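Local coordinates for apical membrane antigen 1 (PDB 3ZLE), which takes part, probably with a RON2 paralog at the moving junction, in host-cell invasion by Toxoplasma gondii sporozoites, here as the ectoplasmic region of a membrane antigen, at residues Ser244-Gln249 with Trp257-Ala262; Pro25-Ser30 with Ala217-Ala222. One frame throughout, in Å; residues are numbered along the deposited sequence.

Interaction 1: residues Ser244-Gln249 with Trp257-Ala262; sequences SVQSDQ and WKRVFA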
# COMPACT_ATOMS: atom_id res chain seq x y z
N SER A 244 -20.74 2.41 2.44
CA SER A 244 -19.44 2.04 2.94
C SER A 244 -19.45 0.83 3.85
O SER A 244 -20.48 0.39 4.32
CB SER A 244 -18.76 3.26 3.59
OG SER A 244 -18.53 4.27 2.60
N VAL A 245 -18.28 0.26 4.03
CA VAL A 245 -18.10 -0.95 4.80
C VAL A 245 -17.93 -0.57 6.28
O VAL A 245 -18.34 -1.32 7.19
CB VAL A 245 -16.87 -1.70 4.24
CG1 VAL A 245 -15.84 -2.03 5.32
CG2 VAL A 245 -17.29 -2.91 3.41
N GLN A 246 -17.37 0.61 6.53
CA GLN A 246 -17.41 1.20 7.88
C GLN A 246 -17.23 2.69 7.74
O GLN A 246 -16.72 3.15 6.75
CB GLN A 246 -16.33 0.61 8.78
CG GLN A 246 -14.92 1.13 8.48
CD GLN A 246 -13.88 0.62 9.47
OE1 GLN A 246 -13.44 -0.52 9.39
NE2 GLN A 246 -13.38 1.52 10.30
N SER A 247 -17.74 3.44 8.70
CA SER A 247 -17.72 4.88 8.63
C SER A 247 -17.80 5.41 10.04
O SER A 247 -18.73 6.11 10.38
CB SER A 247 -18.89 5.41 7.81
OG SER A 247 -20.11 4.77 8.15
N ASP A 248 -16.84 5.04 10.86
CA ASP A 248 -16.77 5.57 12.18
C ASP A 248 -16.07 6.93 12.16
O ASP A 248 -15.59 7.37 11.13
CB ASP A 248 -16.04 4.59 13.10
CG ASP A 248 -16.71 3.23 13.16
OD1 ASP A 248 -17.95 3.13 12.92
OD2 ASP A 248 -16.02 2.25 13.49
N GLN A 249 -16.15 7.64 13.27
CA GLN A 249 -15.52 8.92 13.41
C GLN A 249 -14.00 8.70 13.45
O GLN A 249 -13.52 7.68 13.91
CB GLN A 249 -16.03 9.59 14.70
CG GLN A 249 -15.32 10.88 15.09
CD GLN A 249 -14.21 10.66 16.10
OE1 GLN A 249 -14.10 9.60 16.71
NE2 GLN A 249 -13.40 11.69 16.31
N TRP A 257 -6.12 7.64 7.45
CA TRP A 257 -5.16 7.10 6.51
C TRP A 257 -4.58 5.77 7.02
O TRP A 257 -4.44 4.82 6.27
CB TRP A 257 -4.05 8.14 6.27
CG TRP A 257 -2.84 7.60 5.54
CD1 TRP A 257 -2.75 7.29 4.22
CD2 TRP A 257 -1.56 7.28 6.12
NE1 TRP A 257 -1.48 6.81 3.93
CE2 TRP A 257 -0.73 6.80 5.07
CE3 TRP A 257 -1.01 7.42 7.40
CZ2 TRP A 257 0.62 6.40 5.27
CZ3 TRP A 257 0.34 7.03 7.60
CH2 TRP A 257 1.15 6.60 6.53
N LYS A 258 -4.31 5.69 8.31
CA LYS A 258 -3.87 4.45 8.94
C LYS A 258 -4.93 3.38 9.00
O LYS A 258 -4.63 2.18 8.93
CB LYS A 258 -3.38 4.74 10.33
CG LYS A 258 -1.97 5.22 10.35
CD LYS A 258 -1.54 5.61 11.74
CE LYS A 258 -0.09 6.04 11.69
NZ LYS A 258 0.41 6.63 12.94
N ARG A 259 -6.18 3.80 9.14
CA ARG A 259 -7.27 2.89 9.36
C ARG A 259 -7.59 2.10 8.11
O ARG A 259 -7.93 0.93 8.20
CB ARG A 259 -8.51 3.67 9.79
CG ARG A 259 -9.67 2.82 10.23
CD ARG A 259 -10.25 3.35 11.54
NE ARG A 259 -11.33 4.29 11.35
CZ ARG A 259 -11.62 5.30 12.19
NH1 ARG A 259 -10.84 5.56 13.22
NH2 ARG A 259 -12.69 6.04 11.99
N VAL A 260 -7.63 2.77 6.97
CA VAL A 260 -7.97 2.11 5.75
C VAL A 260 -6.98 0.99 5.44
O VAL A 260 -7.36 -0.09 4.99
CB VAL A 260 -8.07 3.14 4.62
CG1 VAL A 260 -6.74 3.82 4.34
CG2 VAL A 260 -8.73 2.59 3.41
N PHE A 261 -5.72 1.19 5.79
CA PHE A 261 -4.71 0.20 5.50
C PHE A 261 -4.89 -1.00 6.43
O PHE A 261 -4.72 -2.15 6.03
CB PHE A 261 -3.29 0.81 5.71
CG PHE A 261 -2.18 -0.20 5.60
CD1 PHE A 261 -1.81 -0.73 4.34
CD2 PHE A 261 -1.62 -0.75 6.74
CE1 PHE A 261 -0.80 -1.64 4.23
CE2 PHE A 261 -0.59 -1.68 6.63
CZ PHE A 261 -0.23 -2.16 5.38
N ALA A 262 -5.24 -0.72 7.68
CA ALA A 262 -5.32 -1.80 8.69
C ALA A 262 -6.69 -2.46 8.78
O ALA A 262 -6.87 -3.37 9.55
CB ALA A 262 -4.90 -1.28 10.06
O HOH W 1 -14.20 4.35 9.98
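Arg259 NH2 is gripped twice: it donates to the backbone Gln249 O at 2.7 Å, and to water 1 at 3.0 Å. One long side chain thus spans the gap between edge strand 246-249 of a four-stranded antiparallel sheet and helix 253-262, which follows it directly in the chain; a helix packed on an antiparallel sheet is consistent with the PAN clan to which the family belongs. The N-H points nearly straight at Gln249 O (N-H...O 162°) and the bond lies close to the guanidinium plane, but the donor stands above the carbonyl plane, 65° out of it, away from the lone pairs. Asp248 O lies in plane at the guanidinium edge, 3.3 Å from Arg259 NH2. Water 1 accepts from Arg259 NH2, from Gln246 NE2 and from the backbone Asp248 N, and so fastens side chain, amide and strand backbone at one point. Arg259 CG is anti to the backbone N, sending the chain off the helix toward the strand before bends at chi2 and chi3 turn the guanidinium to the two carbonyls. The amide of Gln246 comes up from the strand with its plane 23° from that of the guanidinium; NE2 sits 3.6 Å from Arg259 NE, obliquely to the guanidinium. On the other terminal nitrogen, Arg259 NH1 makes a salt bridge to Glu255 one helical turn back, which probably limits rotation of the group. The Arg259 side chain also touches Cys317 of the adjacent strand 315-320, whose disulfide to Cys256 ties this same helix to the sheet covalently. The carboxylate of Asp248 makes no ion pair with the arginine: OD2 remains 5.3 Å from Arg259 NH2.

Interaction 2: residues Pro25-Ser30 with Ala217-Ala222; sequences PQVHGS and ACPNDA
Ala217, where helix 214-217 ends, turns its carbonyl oxygen to the side chain of Val27: Ala217 O is 3.7 Å from Val27 CG1 and 4.0 Å from Val27 CG2, so both methyls border one backbone oxygen. Val27 CG1 is placed beside its own backbone N, anti to the carbonyl carbon (chi1 -57°), while CG2 is left facing the next part of the loop. Cys218 follows, its CA 6.6 Å from that of Val27. Its sulfur forms the disulfide with Cys50, and it is on the Cys50 half of this crosslink that Val27 also packs. This disulfide-pinned corner joins helix 24-27 near the N terminus to the loop leading into strand 222-223, within the AMA1 family region. Cys218 O accepts from Arg21 NH1 and, weakly, from Asn220 N across the inverse gamma turn centred on Pro219. The Pro219 ring offers CD to Val27 CG2 at 4.2 Å, a light apolar touch. Beyond the turn the chain leaves Val27: Asn220 ND2 is bonded back to Trp214 O, Asp221 OD1 pairs with Thr343 OG1, and Ala222 enters the strand against Val334 and Tyr336.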
# COMPACT_ATOMS: atom_id res chain seq x y z
N PRO A 25 -7.52 -2.97 -8.03
CA PRO A 25 -7.39 -4.36 -8.50
C PRO A 25 -6.73 -4.40 -9.84
O PRO A 25 -5.96 -5.31 -10.12
CB PRO A 25 -8.85 -4.82 -8.65
CG PRO A 25 -9.65 -3.89 -7.78
CD PRO A 25 -8.93 -2.57 -7.84
N GLN A 26 -7.07 -3.46 -10.72
CA GLN A 26 -6.38 -3.38 -11.97
C GLN A 26 -4.89 -3.00 -11.84
O GLN A 26 -4.03 -3.71 -12.36
CB GLN A 26 -7.10 -2.45 -12.90
CG GLN A 26 -6.48 -2.38 -14.29
CD GLN A 26 -7.49 -1.94 -15.32
OE1 GLN A 26 -8.68 -2.24 -15.19
NE2 GLN A 26 -7.05 -1.14 -16.29
N VAL A 27 -4.57 -1.86 -11.22
CA VAL A 27 -3.17 -1.35 -11.30
C VAL A 27 -2.26 -2.04 -10.26
O VAL A 27 -1.10 -2.25 -10.49
CB VAL A 27 -3.05 0.20 -11.17
CG1 VAL A 27 -3.89 0.93 -12.22
CG2 VAL A 27 -3.43 0.66 -9.76
N HIS A 28 -2.81 -2.46 -9.14
CA HIS A 28 -1.99 -3.17 -8.17
C HIS A 28 -2.08 -4.70 -8.30
O HIS A 28 -1.05 -5.36 -8.43
CB HIS A 28 -2.31 -2.69 -6.75
CG HIS A 28 -1.43 -3.26 -5.70
ND1 HIS A 28 -0.06 -3.08 -5.67
CD2 HIS A 28 -1.73 -4.06 -4.63
CE1 HIS A 28 0.44 -3.73 -4.63
NE2 HIS A 28 -0.56 -4.31 -3.97
N GLY A 29 -3.31 -5.24 -8.26
CA GLY A 29 -3.59 -6.64 -8.65
C GLY A 29 -3.16 -7.69 -7.62
O GLY A 29 -3.13 -8.89 -7.91
N SER A 30 -2.92 -7.26 -6.40
CA SER A 30 -2.49 -8.17 -5.36
C SER A 30 -2.88 -7.61 -4.01
O SER A 30 -3.54 -6.58 -3.95
CB SER A 30 -1.01 -8.43 -5.45
OG SER A 30 -0.66 -9.55 -4.66
N ALA A 217 1.06 5.64 -12.66
CA ALA A 217 0.02 4.66 -12.76
C ALA A 217 -0.65 4.34 -11.47
O ALA A 217 -1.70 3.86 -11.41
CB ALA A 217 0.58 3.41 -13.34
N CYS A 218 0.06 4.62 -10.42
CA CYS A 218 -0.34 4.12 -9.07
C CYS A 218 -0.90 5.22 -8.17
O CYS A 218 -0.61 6.43 -8.36
CB CYS A 218 0.85 3.48 -8.37
SG CYS A 218 1.33 1.83 -8.98
N PRO A 219 -1.70 4.83 -7.19
CA PRO A 219 -2.33 5.82 -6.32
C PRO A 219 -1.41 6.21 -5.15
O PRO A 219 -1.65 5.83 -4.03
CB PRO A 219 -3.57 5.09 -5.81
CG PRO A 219 -3.15 3.66 -5.77
CD PRO A 219 -2.10 3.45 -6.85
N ASN A 220 -0.37 6.93 -5.46
CA ASN A 220 0.70 7.22 -4.51
C ASN A 220 0.38 8.21 -3.45
O ASN A 220 0.99 8.16 -2.40
CB ASN A 220 1.94 7.66 -5.24
CG ASN A 220 2.22 6.83 -6.42
OD1 ASN A 220 2.31 5.60 -6.30
ND2 ASN A 220 2.31 7.45 -7.58
N ASP A 221 -0.60 9.08 -3.70
CA ASP A 221 -0.91 10.19 -2.79
C ASP A 221 -2.39 10.33 -2.45
O ASP A 221 -3.27 9.88 -3.19
CB ASP A 221 -0.36 11.51 -3.36
CG ASP A 221 1.10 11.41 -3.74
OD1 ASP A 221 1.94 11.31 -2.83
OD2 ASP A 221 1.42 11.44 -4.96
N ALA A 222 -2.65 10.92 -1.28
CA ALA A 222 -4.00 11.33 -0.87
C ALA A 222 -4.45 12.43 -1.78
O ALA A 222 -3.64 13.08 -2.41
CB ALA A 222 -3.97 11.82 0.58

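Overall arrangement
From the N terminus, helix 24-27 comes first and waits 187 residues for its partner: interaction 2 closes a long loop that holds all five strands of the sheet formed by 52-53, 103-104, 148-151, 156-159 and 199-202. The chain then runs through strands 222-223, 226-232 and 235-238 to 246-249, and interaction 1 closes a short loop with only seven residues between its segments. The two loops are in series, neither nested nor crossed. Interaction 1 fixes a helix to the edge of the four-stranded sheet, whereas interaction 2 joins N-terminal chain to the passage between the two sheets. Their centres lie 18 Å apart and their nearest atoms about 6 Å, without touching.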